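Local coordinates for superoxide dismutase (Leishmania major, PDB 4F2N), which probably catalyses the dismutation of superoxide to molecular oxygen and hydrogen peroxide at a protein-bound iron ion, at residues T125-I130 with G135-F140; L169-S174 with S182-I187. All blocks are in the same frame, centred on the assembly; numbering follows the deposited sequence.

Contact 1. Residues T125-I130 with G135-F140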
ATOM      1  N   THR B 125      -2.935  20.866 -28.290  1.00 31.30           N
ATOM      2  CA  THR B 125      -3.537  21.691 -27.223  1.00 30.71           C
ATOM      3  C   THR B 125      -2.960  21.311 -25.853  1.00 28.76           C
ATOM      4  O   THR B 125      -2.561  22.173 -25.051  1.00 27.68           O
ATOM      5  CB  THR B 125      -5.077  21.555 -27.195  1.00 31.29           C
ATOM      6  OG1 THR B 125      -5.605  22.098 -28.403  1.00 33.11           O
ATOM      7  CG2 THR B 125      -5.680  22.341 -26.013  1.00 30.72           C
ATOM      8  N   LEU B 126      -2.897  20.006 -25.616  1.00 27.80           N
ATOM      9  CA  LEU B 126      -2.407  19.476 -24.334  1.00 26.69           C
ATOM     10  C   LEU B 126      -0.912  19.699 -24.182  1.00 26.42           C
ATOM     11  O   LEU B 126      -0.462  20.126 -23.118  1.00 25.73           O
ATOM     12  CB  LEU B 126      -2.757  17.995 -24.185  1.00 25.75           C
ATOM     13  CG  LEU B 126      -2.366  17.379 -22.823  1.00 24.76           C
ATOM     14  CD1 LEU B 126      -2.964  18.137 -21.640  1.00 24.09           C
ATOM     15  CD2 LEU B 126      -2.762  15.906 -22.798  1.00 24.76           C
ATOM     16  N   GLU B 127      -0.151  19.422 -25.244  1.00 27.37           N
ATOM     17  CA  GLU B 127       1.289  19.658 -25.242  1.00 28.65           C
ATOM     18  C   GLU B 127       1.635  21.099 -24.824  1.00 28.48           C
ATOM     19  O   GLU B 127       2.473  21.306 -23.942  1.00 28.17           O
ATOM     20  CB  GLU B 127       1.885  19.364 -26.619  1.00 31.30           C
ATOM     21  CG  GLU B 127       3.401  19.379 -26.624  1.00 33.64           C
ATOM     22  CD  GLU B 127       3.967  18.932 -27.959  1.00 37.70           C
ATOM     23  OE1 GLU B 127       3.211  18.909 -28.962  1.00 39.62           O
ATOM     24  OE2 GLU B 127       5.171  18.607 -28.005  1.00 40.24           O
ATOM     25  N   ASN B 128       0.983  22.078 -25.465  1.00 28.57           N
ATOM     26  CA  ASN B 128       1.163  23.490 -25.137  1.00 27.86           C
ATOM     27  C   ASN B 128       0.852  23.789 -23.664  1.00 26.00           C
ATOM     28  O   ASN B 128       1.599  24.516 -23.006  1.00 25.48           O
ATOM     29  CB  ASN B 128       0.291  24.385 -26.046  1.00 29.26           C
ATOM     30  CG  ASN B 128       0.739  24.370 -27.501  1.00 31.96           C
ATOM     31  OD1 ASN B 128       1.889  24.056 -27.812  1.00 32.29           O
ATOM     32  ND2 ASN B 128      -0.171  24.728 -28.399  1.00 32.58           N
ATOM     33  N   ALA B 129      -0.246  23.219 -23.159  1.00 24.62           N
ATOM     34  CA  ALA B 129      -0.682  23.483 -21.775  1.00 23.72           C
ATOM     35  C   ALA B 129       0.310  22.914 -20.765  1.00 22.95           C
ATOM     36  O   ALA B 129       0.626  23.561 -19.762  1.00 22.81           O
ATOM     37  CB  ALA B 129      -2.055  22.894 -21.533  1.00 23.11           C
ATOM     38  N   ILE B 130       0.780  21.699 -21.028  1.00 22.46           N
ATOM     39  CA  ILE B 130       1.781  21.050 -20.160  1.00 22.44           C
ATOM     40  C   ILE B 130       3.104  21.838 -20.210  1.00 23.14           C
ATOM     41  O   ILE B 130       3.705  22.118 -19.162  1.00 22.52           O
ATOM     42  CB  ILE B 130       1.973  19.551 -20.511  1.00 22.23           C
ATOM     43  CG1 ILE B 130       0.700  18.783 -20.138  1.00 21.56           C
ATOM     44  CG2 ILE B 130       3.190  18.955 -19.804  1.00 22.27           C
ATOM     45  CD1 ILE B 130       0.673  17.323 -20.505  1.00 21.12           C
ATOM     46  N   GLY B 135       7.381  23.876 -18.289  1.00 25.96           N
ATOM     47  CA  GLY B 135       8.559  24.162 -19.131  1.00 26.85           C
ATOM     48  C   GLY B 135       8.601  23.318 -20.392  1.00 26.86           C
ATOM     49  O   GLY B 135       8.883  23.825 -21.487  1.00 27.76           O
ATOM     50  N   SER B 136       8.316  22.025 -20.243  1.00 26.14           N
ATOM     51  CA  SER B 136       8.250  21.077 -21.379  1.00 26.51           C
ATOM     52  C   SER B 136       7.546  19.798 -20.919  1.00 26.04           C
ATOM     53  O   SER B 136       7.397  19.562 -19.704  1.00 24.18           O
ATOM     54  CB  SER B 136       9.649  20.722 -21.872  1.00 26.98           C
ATOM     55  OG  SER B 136      10.299  19.857 -20.957  1.00 26.41           O
ATOM     56  N   VAL B 137       7.149  18.961 -21.880  1.00 26.59           N
ATOM     57  CA  VAL B 137       6.535  17.665 -21.564  1.00 26.61           C
ATOM     58  C   VAL B 137       7.557  16.780 -20.825  1.00 27.09           C
ATOM     59  O   VAL B 137       7.221  16.108 -19.847  1.00 25.75           O
ATOM     60  CB  VAL B 137       5.953  16.982 -22.837  1.00 27.61           C
ATOM     61  CG1 VAL B 137       5.567  15.529 -22.573  1.00 27.44           C
ATOM     62  CG2 VAL B 137       4.744  17.760 -23.352  1.00 27.53           C
ATOM     63  N   ASP B 138       8.808  16.795 -21.281  1.00 29.14           N
ATOM     64  CA  ASP B 138       9.870  16.022 -20.615  1.00 30.25           C
ATOM     65  C   ASP B 138      10.042  16.383 -19.132  1.00 28.80           C
ATOM     66  O   ASP B 138      10.157  15.484 -18.284  1.00 27.93           O
ATOM     67  CB  ASP B 138      11.194  16.154 -21.366  1.00 34.59           C
ATOM     68  CG  ASP B 138      11.143  15.534 -22.760  1.00 38.65           C
ATOM     69  OD1 ASP B 138      10.246  14.708 -23.045  1.00 41.73           O
ATOM     70  OD2 ASP B 138      12.010  15.872 -23.592  1.00 44.12           O
ATOM     71  N   ASP B 139      10.052  17.683 -18.821  1.00 27.60           N
ATOM     72  CA  ASP B 139      10.155  18.146 -17.435  1.00 26.59           C
ATOM     73  C   ASP B 139       8.913  17.739 -16.599  1.00 25.35           C
ATOM     74  O   ASP B 139       9.050  17.318 -15.434  1.00 25.37           O
ATOM     75  CB  ASP B 139      10.382  19.657 -17.340  1.00 27.91           C
ATOM     76  CG  ASP B 139      11.736  20.120 -17.909  1.00 30.20           C
ATOM     77  OD1 ASP B 139      12.772  19.450 -17.756  1.00 31.37           O
ATOM     78  OD2 ASP B 139      11.768  21.203 -18.510  1.00 31.50           O
ATOM     79  N   PHE B 140       7.712  17.847 -17.172  1.00 23.89           N
ATOM     80  CA  PHE B 140       6.542  17.306 -16.495  1.00 22.76           C
ATOM     81  C   PHE B 140       6.684  15.802 -16.215  1.00 22.55           C
ATOM     82  O   PHE B 140       6.458  15.360 -15.090  1.00 21.56           O
ATOM     83  CB  PHE B 140       5.241  17.581 -17.271  1.00 22.23           C
ATOM     84  CG  PHE B 140       4.144  16.611 -16.941  1.00 21.57           C
ATOM     85  CD1 PHE B 140       3.473  16.704 -15.730  1.00 20.81           C
ATOM     86  CD2 PHE B 140       3.814  15.581 -17.816  1.00 21.70           C
ATOM     87  CE1 PHE B 140       2.480  15.806 -15.395  1.00 20.57           C
ATOM     88  CE2 PHE B 140       2.823  14.660 -17.472  1.00 21.26           C
ATOM     89  CZ  PHE B 140       2.153  14.779 -16.260  1.00 20.33           C
TER

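Contact 2. Residues L169-S174 with S182-I187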
ATOM      1  N   LEU B 169      -1.395  20.856 -12.045  1.00 21.21           N
ATOM      2  CA  LEU B 169      -0.673  20.518 -10.832  1.00 21.14           C
ATOM      3  C   LEU B 169      -0.469  19.015 -10.730  1.00 19.91           C
ATOM      4  O   LEU B 169      -1.375  18.247 -11.061  1.00 19.36           O
ATOM      5  CB  LEU B 169      -1.462  20.981  -9.580  1.00 22.50           C
ATOM      6  CG  LEU B 169      -1.868  22.441  -9.312  1.00 26.22           C
ATOM      7  CD1 LEU B 169      -2.931  22.531  -8.218  1.00 28.34           C
ATOM      8  CD2 LEU B 169      -0.678  23.312  -8.929  1.00 26.59           C
ATOM      9  N   ILE B 170       0.705  18.617 -10.241  1.00 19.56           N
ATOM     10  CA  ILE B 170       0.951  17.233  -9.826  1.00 19.79           C
ATOM     11  C   ILE B 170       0.642  17.085  -8.353  1.00 21.49           C
ATOM     12  O   ILE B 170       1.178  17.818  -7.524  1.00 21.56           O
ATOM     13  CB  ILE B 170       2.410  16.812 -10.130  1.00 20.06           C
ATOM     14  CG1 ILE B 170       2.674  16.995 -11.619  1.00 20.36           C
ATOM     15  CG2 ILE B 170       2.681  15.365  -9.684  1.00 20.74           C
ATOM     16  CD1 ILE B 170       4.132  16.777 -12.028  1.00 21.65           C
ATOM     17  N   ASP B 171      -0.196  16.102  -8.028  1.00 22.74           N
ATOM     18  CA  ASP B 171      -0.615  15.841  -6.666  1.00 26.06           C
ATOM     19  C   ASP B 171      -0.511  14.332  -6.428  1.00 26.19           C
ATOM     20  O   ASP B 171      -0.822  13.568  -7.318  1.00 25.76           O
ATOM     21  CB  ASP B 171      -2.077  16.279  -6.545  1.00 29.50           C
ATOM     22  CG  ASP B 171      -2.545  16.387  -5.124  1.00 36.56           C
ATOM     23  OD1 ASP B 171      -1.786  16.943  -4.290  1.00 42.74           O
ATOM     24  OD2 ASP B 171      -3.692  15.940  -4.838  1.00 40.05           O
ATOM     25  N   SER B 172      -0.058  13.918  -5.250  1.00 21.28           N
ATOM     26  CA  SER B 172      -0.050  12.503  -4.862  1.00 20.56           C
ATOM     27  C   SER B 172      -1.039  12.317  -3.747  1.00 19.75           C
ATOM     28  O   SER B 172      -1.147  13.181  -2.860  1.00 19.10           O
ATOM     29  CB  SER B 172       1.337  12.110  -4.381  1.00 22.10           C
ATOM     30  OG  SER B 172       2.163  11.915  -5.509  1.00 23.30           O
ATOM     31  N   THR B 173      -1.776  11.205  -3.767  1.00 18.68           N
ATOM     32  CA  THR B 173      -2.644  10.882  -2.648  1.00 18.15           C
ATOM     33  C   THR B 173      -2.243   9.504  -2.069  1.00 17.69           C
ATOM     34  O   THR B 173      -1.582   8.703  -2.746  1.00 17.33           O
ATOM     35  CB  THR B 173      -4.132  10.856  -3.051  1.00 17.94           C
ATOM     36  OG1 THR B 173      -4.313   9.941  -4.160  1.00 17.28           O
ATOM     37  CG2 THR B 173      -4.644  12.296  -3.452  1.00 18.75           C
ATOM     38  N   SER B 174      -2.635   9.262  -0.829  1.00 17.09           N
ATOM     39  CA  SER B 174      -2.378   7.992  -0.147  1.00 17.11           C
ATOM     40  C   SER B 174      -3.647   7.112  -0.252  1.00 16.90           C
ATOM     41  O   SER B 174      -4.774   7.606  -0.053  1.00 16.60           O
ATOM     42  CB  SER B 174      -2.063   8.286   1.333  1.00 17.82           C
ATOM     43  OG  SER B 174      -2.062   7.106   2.149  1.00 18.05           O
ATOM     44  N   SER B 182     -10.704  17.874  -2.654  1.00 26.94           N
ATOM     45  CA  SER B 182     -10.288  19.255  -2.426  1.00 28.43           C
ATOM     46  C   SER B 182     -10.711  20.220  -3.565  1.00 28.51           C
ATOM     47  O   SER B 182     -10.374  21.399  -3.534  1.00 30.95           O
ATOM     48  CB  SER B 182      -8.780  19.323  -2.172  1.00 29.23           C
ATOM     49  OG  SER B 182      -8.095  18.968  -3.356  1.00 32.46           O
ATOM     50  N   GLY B 183     -11.466  19.738  -4.542  1.00 26.64           N
ATOM     51  CA  GLY B 183     -11.982  20.614  -5.621  1.00 25.58           C
ATOM     52  C   GLY B 183     -11.080  20.674  -6.849  1.00 24.50           C
ATOM     53  O   GLY B 183     -11.321  21.468  -7.774  1.00 24.54           O
ATOM     54  N   LEU B 184     -10.040  19.848  -6.876  1.00 22.79           N
ATOM     55  CA  LEU B 184      -9.210  19.763  -8.095  1.00 22.40           C
ATOM     56  C   LEU B 184      -9.919  18.887  -9.133  1.00 21.05           C
ATOM     57  O   LEU B 184     -10.775  18.087  -8.775  1.00 21.04           O
ATOM     58  CB  LEU B 184      -7.805  19.224  -7.782  1.00 22.35           C
ATOM     59  CG  LEU B 184      -6.921  20.177  -6.932  1.00 23.55           C
ATOM     60  CD1 LEU B 184      -5.540  19.562  -6.737  1.00 23.50           C
ATOM     61  CD2 LEU B 184      -6.763  21.564  -7.550  1.00 24.55           C
ATOM     62  N   ARG B 185      -9.524  19.017 -10.398  1.00 20.25           N
ATOM     63  CA  ARG B 185     -10.140  18.277 -11.483  1.00 19.45           C
ATOM     64  C   ARG B 185      -9.093  17.440 -12.161  1.00 19.05           C
ATOM     65  O   ARG B 185      -8.286  17.974 -12.910  1.00 19.21           O
ATOM     66  CB  ARG B 185     -10.773  19.259 -12.483  1.00 19.45           C
ATOM     67  CG  ARG B 185     -11.987  19.961 -11.902  1.00 19.41           C
ATOM     68  CD  ARG B 185     -12.596  20.985 -12.874  1.00 20.27           C
ATOM     69  NE  ARG B 185     -13.824  21.576 -12.339  1.00 20.34           N
ATOM     70  CZ  ARG B 185     -14.629  22.426 -12.999  1.00 21.08           C
ATOM     71  NH1 ARG B 185     -14.352  22.838 -14.217  1.00 20.88           N
ATOM     72  NH2 ARG B 185     -15.714  22.893 -12.410  1.00 21.37           N
ATOM     73  N   PRO B 186      -9.074  16.137 -11.858  1.00 18.76           N
ATOM     74  CA  PRO B 186      -8.103  15.206 -12.437  1.00 18.68           C
ATOM     75  C   PRO B 186      -8.220  15.157 -13.948  1.00 18.91           C
ATOM     76  O   PRO B 186      -9.338  15.203 -14.479  1.00 19.30           O
ATOM     77  CB  PRO B 186      -8.503  13.840 -11.808  1.00 18.58           C
ATOM     78  CG  PRO B 186      -9.178  14.228 -10.514  1.00 18.85           C
ATOM     79  CD  PRO B 186      -9.977  15.457 -10.895  1.00 18.68           C
ATOM     80  N   ILE B 187      -7.074  15.066 -14.634  1.00 18.71           N
ATOM     81  CA  ILE B 187      -7.044  14.828 -16.071  1.00 19.02           C
ATOM     82  C   ILE B 187      -6.202  13.611 -16.425  1.00 18.81           C
ATOM     83  O   ILE B 187      -6.312  13.093 -17.534  1.00 20.17           O
ATOM     84  CB  ILE B 187      -6.642  16.089 -16.913  1.00 19.20           C
ATOM     85  CG1 ILE B 187      -5.144  16.393 -16.778  1.00 19.20           C
ATOM     86  CG2 ILE B 187      -7.502  17.299 -16.525  1.00 19.53           C
ATOM     87  CD1 ILE B 187      -4.660  17.563 -17.628  1.00 19.98           C
TER

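Contact 1. Residues T125-I130 with G135-F140
Ile130 has the largest share of the buried surface, and meets its partners through a single branch: its CG2 methyl sits 3.5 Å from Phe140 CB and 4.1 Å from Val137 CG2, so one methyl touches two residues of the next helix. With CG2 anti to the backbone N, the methyl is turned to the start of helix 137-149, while CG1 stands beside the N, anti to the carbonyl carbon. It meets the phenylalanine at the root of the ring, 3.8 Å from Phe140 CG, and the two side chains run obliquely to each other. Beyond this contact the ring meets that of Phe134. Val137 CG2 touches both Ile130 and Glu127, about one helical turn apart on 125-130, since the same methyl also lies 3.9 Å from Glu127 CG. There the glutamate contributes only its aliphatic part, crossing the valine at about a right angle, and its carboxylate forms a salt bridge with Lys124. Met122 packs against Glu127, Ile130 and Val137 alike. Gly135, with phi 96°, breaks the helical path, and Ser136 starts the next helix as its N-cap, its OG accepting from Asp139 N at 3.1 Å in a nearly straight bond. Helices 124-134 and 137-149 thus follow each other through a short turn, in the C-terminal alpha/beta domain of iron and manganese superoxide dismutases.

Contact 2. Residues L169-S174 with S182-I187
Leu169 and Leu184 both place CG anti to the carbonyl carbon, with chi1 of -59° and -68°; in Leu169 the extended chi2 carries CD1 outward to the contact, whereas Leu184, also extended, meets it with its other branch, CD2. Leu169 CD1 and Leu184 CD2 come within 4.0 Å, while the side chains cross at about a right angle. Asp171, two residues further along the same strand and therefore on the same face, has CG anti to its N (chi1 -166°). This swings the carboxylate alongside the other leucine methyl, with Asp171 OD2 4.5 Å from Leu184 CD1, a loose approach without polar character. Leu184 thus presents one methyl to each of two alternate residues of 169-174. The backbones stay well apart, 9.0 Å between Leu169 CA and Leu184 CA, because strand 155-161 runs between them: Leu169 bonds through its backbone to Cys160 and Asp171 to Trp158, whereas Arg185 pairs with Val161 on the other edge. This is the three-stranded antiparallel sheet of the iron and manganese superoxide dismutase C-terminal domain, in strand order 2-1-3. Leu169, on one outer strand, and Leu184, just before the other, meet on one side of the sheet, near the end of the central strand. Leu184 also rests on Asp162, in the loop that follows that strand, and Asp171 packs against Pro179. On the reverse face of strand 168-174, Ile170 lies against helix 137-149.

From the N terminus, contact 1 comes first, closing the short turn between helices 124-134 and 137-149. The chain then follows the second helix into strand 155-161, the middle strand of the sheet, and returns antiparallel in 168-174. Contact 2 closes the following loop, joining that outer strand to the start of strand 185-191, which goes on to the iron ligand Asp191. The two contacts lie in series, neither enclosing nor crossing the other, with centres about 17 Å apart. They nevertheless touch, for Phe140 CD1 packs 3.8 Å from Ile170 CD1, joining the helix pair to the sheet within the same C-terminal domain.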